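Local atomic coordinates of sulfite reductase [ferredoxin] (Mycobacterium tuberculosis, PDB entry 1ZJ8), a protein that reduces sulfite to sulfide with electrons from ferredoxin, using siroheme and a [4Fe-4S] cluster, for the synthesis of sulfur-containing amino acids and cofactors. Residues G125-E130 / V144-I149; T168-A171 / C175-V178. All blocks are in the same frame, centred on the assembly; numbering follows the deposited sequence.

Contact 1. Residues G125-E130 / V144-I149; sequences GQISTE and VQYHWI. With SRM (siroheme), chain E.
With its CG anti to the carbonyl carbon (chi1 -64°), Tyr146 sends its ring from the strand toward the helix, where Ile127 holds CG2 anti to its backbone N, a rotamer that turns this methyl to the phenol. Ile127 CG2 lies 3.7 Å from Tyr146 CZ, obliquely to the ring. Ser128 meets the same ring at its edge, through Ser128 CB at 3.5 Å from Tyr146 CE1. A small serine lets the ring come close to the helix backbone, while its OG is bonded to Thr135 O. The phenol oxygen passes alongside Ile127 and donates to Leu124 O, one turn back in the helix, which satisfies a polar atom in a buried place. Helix 118-131 thereby packs on an antiparallel sheet of the ferredoxin-like half domain, with Ile157 of helix 154-162 also against Ile127. Alternation along the strand gives its other face to siroheme: Gln145 and His147, flanking Tyr146, both address one carboxylate. His147 NE2 reaches siroheme O2A at 3.1 Å in a nearly straight bond (170° at the hydrogen), with the carboxylate carbon in the plane of the imidazole at its edge. Gln145 NE2 makes a weak bond of 3.3 Å to siroheme O1A. Arg108 NE donates to Gln145 OE1, which favours the amide orientation with NE2 toward the cofactor, and Phe433 stacks on the imidazole of His147.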
# COMPACT_ATOMS: atom_id res chain seq x y z
N GLY A 125 1.61 14.22 14.06
CA GLY A 125 2.54 15.26 13.67
C GLY A 125 3.60 15.50 14.71
O GLY A 125 4.77 15.66 14.39
N GLN A 126 3.16 15.51 15.97
CA GLN A 126 4.05 15.78 17.10
C GLN A 126 4.98 14.62 17.43
O GLN A 126 6.16 14.85 17.72
CB GLN A 126 3.20 16.12 18.30
CG GLN A 126 2.45 17.42 18.10
CD GLN A 126 1.31 17.61 19.07
OE1 GLN A 126 0.96 16.70 19.83
NE2 GLN A 126 0.71 18.80 19.04
N ILE A 127 4.46 13.40 17.37
CA ILE A 127 5.29 12.20 17.47
C ILE A 127 6.46 12.33 16.48
O ILE A 127 7.61 12.13 16.87
CB ILE A 127 4.50 10.87 17.14
CG1 ILE A 127 3.24 10.65 18.01
CG2 ILE A 127 5.37 9.66 17.31
CD1 ILE A 127 3.29 11.21 19.41
N SER A 128 6.16 12.67 15.22
CA SER A 128 7.19 12.67 14.15
C SER A 128 8.26 13.71 14.44
O SER A 128 9.47 13.40 14.41
CB SER A 128 6.57 12.97 12.78
OG SER A 128 7.55 13.07 11.75
N THR A 129 7.81 14.93 14.73
CA THR A 129 8.71 16.07 14.95
C THR A 129 9.67 15.78 16.10
O THR A 129 10.85 16.12 16.04
CB THR A 129 7.90 17.39 15.23
OG1 THR A 129 6.85 17.57 14.27
CG2 THR A 129 8.82 18.60 15.19
N GLU A 130 9.16 15.08 17.12
CA GLU A 130 9.88 14.86 18.37
C GLU A 130 10.65 13.55 18.43
O GLU A 130 11.70 13.52 19.02
CB GLU A 130 8.89 14.88 19.53
CG GLU A 130 9.49 15.27 20.88
CD GLU A 130 8.64 14.79 22.06
OE1 GLU A 130 7.61 15.46 22.37
OE2 GLU A 130 9.03 13.75 22.68
N VAL A 144 0.82 5.95 7.87
CA VAL A 144 2.04 6.73 7.95
C VAL A 144 3.12 5.86 8.51
O VAL A 144 2.84 4.97 9.31
CB VAL A 144 1.95 7.94 8.87
CG1 VAL A 144 1.19 9.04 8.19
CG2 VAL A 144 1.31 7.57 10.18
N GLN A 145 4.34 6.14 8.09
CA GLN A 145 5.51 5.48 8.60
C GLN A 145 6.50 6.50 9.09
O GLN A 145 6.74 7.53 8.42
CB GLN A 145 6.18 4.67 7.50
CG GLN A 145 5.40 3.48 7.08
CD GLN A 145 6.22 2.53 6.26
OE1 GLN A 145 5.89 1.37 6.14
NE2 GLN A 145 7.33 3.01 5.70
N TYR A 146 7.09 6.19 10.25
CA TYR A 146 8.12 7.02 10.87
C TYR A 146 9.46 6.35 10.63
O TYR A 146 9.49 5.15 10.39
CB TYR A 146 7.89 7.07 12.38
CG TYR A 146 6.61 7.74 12.86
CD1 TYR A 146 6.37 9.08 12.63
CD2 TYR A 146 5.67 7.03 13.61
CE1 TYR A 146 5.21 9.72 13.12
CE2 TYR A 146 4.50 7.64 14.11
CZ TYR A 146 4.28 9.00 13.86
OH TYR A 146 3.14 9.65 14.33
N HIS A 147 10.56 7.09 10.66
CA HIS A 147 11.91 6.48 10.64
C HIS A 147 12.80 7.12 11.71
O HIS A 147 12.37 8.04 12.41
CB HIS A 147 12.54 6.62 9.26
CG HIS A 147 12.04 5.63 8.26
ND1 HIS A 147 11.20 5.97 7.23
CD2 HIS A 147 12.27 4.30 8.13
CE1 HIS A 147 10.94 4.91 6.49
NE2 HIS A 147 11.57 3.88 7.02
N TRP A 148 14.03 6.62 11.85
CA TRP A 148 14.93 7.12 12.90
C TRP A 148 14.34 6.92 14.31
O TRP A 148 14.58 7.74 15.20
CB TRP A 148 15.27 8.63 12.70
CG TRP A 148 15.97 8.92 11.40
CD1 TRP A 148 15.43 9.50 10.28
CD2 TRP A 148 17.33 8.62 11.09
NE1 TRP A 148 16.39 9.57 9.28
CE2 TRP A 148 17.56 9.04 9.76
CE3 TRP A 148 18.38 8.03 11.81
CZ2 TRP A 148 18.80 8.90 9.14
CZ3 TRP A 148 19.60 7.89 11.19
CH2 TRP A 148 19.80 8.32 9.87
N ILE A 149 13.57 5.85 14.51
CA ILE A 149 12.98 5.63 15.82
C ILE A 149 13.86 4.71 16.66
O ILE A 149 14.44 3.74 16.15
CB ILE A 149 11.50 5.17 15.70
CG1 ILE A 149 10.60 6.40 15.91
CG2 ILE A 149 11.14 4.09 16.73
CD1 ILE A 149 9.17 6.14 15.68
FE SRM E . 5.75 -3.54 1.33
CHA SRM E . 8.40 -5.36 2.48
CHB SRM E . 7.41 -0.71 2.00
CHC SRM E . 3.20 -1.81 0.28
CHD SRM E . 5.20 -5.89 -1.14
NA SRM E . 7.46 -3.12 2.27
C1A SRM E . 8.37 -3.98 2.79
C2A SRM E . 9.34 -3.34 3.73
CMA SRM E . 8.89 -3.55 5.14
CDA SRM E . 10.76 -3.77 3.47
CEA SRM E . 11.41 -4.76 4.38
O3A SRM E . 10.94 -5.89 4.46
O4A SRM E . 12.41 -4.45 5.05
C3A SRM E . 9.21 -1.91 3.32
CAA SRM E . 9.27 -0.94 4.45
CBA SRM E . 10.73 -0.61 4.54
CCA SRM E . 10.93 0.80 5.01
O1A SRM E . 10.18 1.69 4.58
O2A SRM E . 11.84 1.02 5.85
C4A SRM E . 7.96 -1.90 2.51
NB SRM E . 5.34 -1.61 1.32
C1B SRM E . 6.07 -0.55 1.66
C2B SRM E . 5.34 0.76 1.65
CMB SRM E . 5.71 1.68 2.78
CDB SRM E . 5.68 1.44 0.36
CEB SRM E . 5.09 2.78 0.11
O3B SRM E . 5.78 3.82 0.06
O4B SRM E . 3.87 2.83 -0.05
C3B SRM E . 3.92 0.25 1.65
CAB SRM E . 3.43 0.01 3.05
CBB SRM E . 1.94 0.09 3.15
CCB SRM E . 1.47 -0.37 4.50
O1B SRM E . 1.13 0.43 5.36
O2B SRM E . 1.40 -1.57 4.77
C4B SRM E . 4.13 -1.12 1.06
NC SRM E . 4.56 -3.73 -0.18
C1C SRM E . 3.43 -3.02 -0.36
C2C SRM E . 2.72 -3.38 -1.50
CDC SRM E . 1.60 -2.68 -2.19
CEC SRM E . 0.19 -2.90 -1.78
O3C SRM E . -0.06 -3.54 -0.74
O4C SRM E . -0.67 -2.43 -2.54
C3C SRM E . 3.36 -4.51 -1.91
CAC SRM E . 2.86 -5.22 -3.13
CBC SRM E . 1.54 -5.96 -3.09
CCC SRM E . 1.74 -7.30 -2.42
O1C SRM E . 1.96 -7.37 -1.18
O2C SRM E . 1.70 -8.32 -3.17
C4C SRM E . 4.41 -4.75 -1.07
ND SRM E . 6.41 -5.42 1.00
C1D SRM E . 6.18 -6.08 -0.15
C2D SRM E . 7.15 -7.09 -0.29
CAD SRM E . 6.88 -8.37 -1.06
CBD SRM E . 6.36 -9.56 -0.31
CCD SRM E . 5.94 -10.83 -0.99
O1D SRM E . 4.73 -11.14 -0.91
O2D SRM E . 6.77 -11.56 -1.60
C3D SRM E . 7.97 -7.02 0.82
CDD SRM E . 8.83 -8.13 1.33
CED SRM E . 8.29 -9.32 2.10
O3D SRM E . 7.14 -9.32 2.55
O4D SRM E . 8.98 -10.33 2.30
C4D SRM E . 7.50 -5.98 1.61

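Contact 2. Residues T168-A171 / C175-V178; sequences TTEA and CPRV
Residues 168-171 form a type II beta turn, closed by a 3.3 Å hydrogen bond from Ala171 N to Thr168 O, and residues 175-178 lead past it into a strand. The backbones come nearest at Ala171 and Arg177, whose CA atoms are 5.2 Å apart. Glu170, third in the turn, has a positive phi (55°), and its side chain is directed at the other segment. There the aliphatic part of the glutamate does the packing: Glu170 CG lies 3.7 Å from Cys175 SG. The extended chain carries Glu170 OE2 alongside the proline ring, 3.7 Å from Pro176 CD. A long acidic residue suits this spot because its methylenes pack on the cysteine while its other oxygen, OE1, accepts from Gly208 N. Arg177 bends at its second torsion (chi2 -54°), which brings Arg177 CD to 3.3 Å from Ala171 O. Ala171 O lies obliquely to the guanidinium and is not bonded to it; it accepts from Arg108 NH1. Arg177 NE is bonded to Gly173 O in the connecting loop. The same loop contains Cys172, probably joined to Tyr80 by a thioether. The nearest atoms of the Arg177 side chain and siroheme are about 5 Å apart. With Arg108 and Lys218 nearby, Arg177 stands over siroheme, consistent with the basic pocket that receives the anionic substrate in this family. Arg110 NH1 bridges the segments by binding both Thr169 O and Pro176 O. Behind the turn, Thr168 OG1 pairs with Trp158 of helix 154-162, whereas strand 176-181 forms an outermost strand of a mixed sheet, parallel to strand 219-224.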
# COMPACT_ATOMS: atom_id res chain seq x y z
N THR A 168 -0.44 0.09 16.48
CA THR A 168 0.49 -0.42 15.48
C THR A 168 0.31 -1.92 15.35
O THR A 168 1.14 -2.60 14.74
CB THR A 168 1.99 -0.08 15.82
OG1 THR A 168 2.42 -0.72 17.04
CG2 THR A 168 2.19 1.42 15.96
N THR A 169 -0.78 -2.45 15.89
CA THR A 169 -0.98 -3.89 15.97
C THR A 169 -1.08 -4.56 14.60
O THR A 169 -1.90 -4.18 13.76
CB THR A 169 -2.25 -4.24 16.77
OG1 THR A 169 -2.25 -3.55 18.03
CG2 THR A 169 -2.36 -5.77 16.97
N GLU A 170 -0.25 -5.58 14.39
CA GLU A 170 -0.31 -6.40 13.17
C GLU A 170 -0.19 -5.51 11.93
O GLU A 170 -0.75 -5.81 10.88
CB GLU A 170 -1.58 -7.29 13.14
CG GLU A 170 -1.54 -8.51 14.11
CD GLU A 170 -2.92 -9.18 14.35
OE1 GLU A 170 -3.85 -8.51 14.84
OE2 GLU A 170 -3.06 -10.40 14.10
N ALA A 171 0.57 -4.41 12.08
CA ALA A 171 0.84 -3.49 10.97
C ALA A 171 1.89 -4.11 10.06
O ALA A 171 1.86 -3.92 8.84
CB ALA A 171 1.31 -2.13 11.49
N CYS A 175 0.28 -11.93 9.40
CA CYS A 175 -1.01 -11.57 10.00
C CYS A 175 -1.69 -10.46 9.18
O CYS A 175 -1.07 -9.91 8.28
CB CYS A 175 -0.75 -11.08 11.42
SG CYS A 175 0.63 -9.92 11.45
N PRO A 176 -2.96 -10.15 9.46
CA PRO A 176 -3.68 -9.13 8.66
C PRO A 176 -3.15 -7.70 8.79
O PRO A 176 -3.04 -7.15 9.91
CB PRO A 176 -5.13 -9.22 9.15
CG PRO A 176 -5.23 -10.53 9.86
CD PRO A 176 -3.86 -10.75 10.47
N ARG A 177 -2.85 -7.10 7.64
CA ARG A 177 -2.35 -5.74 7.58
C ARG A 177 -3.55 -4.82 7.60
O ARG A 177 -4.68 -5.29 7.67
CB ARG A 177 -1.52 -5.54 6.30
CG ARG A 177 -0.38 -6.56 6.12
CD ARG A 177 0.51 -6.57 7.36
NE ARG A 177 1.72 -7.38 7.23
CZ ARG A 177 2.81 -7.01 6.58
NH1 ARG A 177 2.89 -5.84 5.92
NH2 ARG A 177 3.85 -7.85 6.55
N VAL A 178 -3.30 -3.50 7.54
CA VAL A 178 -4.37 -2.52 7.33
C VAL A 178 -5.50 -3.00 6.41
O VAL A 178 -5.26 -3.54 5.35
CB VAL A 178 -3.86 -1.20 6.67
CG1 VAL A 178 -3.54 -0.16 7.69
CG2 VAL A 178 -2.71 -1.46 5.75

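How the contacts relate
Both contacts are buried and follow one another along the chain, their centres 18 Å apart and their nearest atoms about 7 Å apart without touching. Contact 1 joins helix to sheet within the ferredoxin-like half domain and is mainly apolar, its polar work being done on the far face of the strand, directly on siroheme. Contact 2 is a tight local fold-back of a turn on the start of a strand in another sheet; its packing involves carbonyls and the aliphatic parts of charged side chains, and partners outside the two segments, arginines among them, supply hydrogen bonds. Arg108 serves both contacts, through different nitrogens.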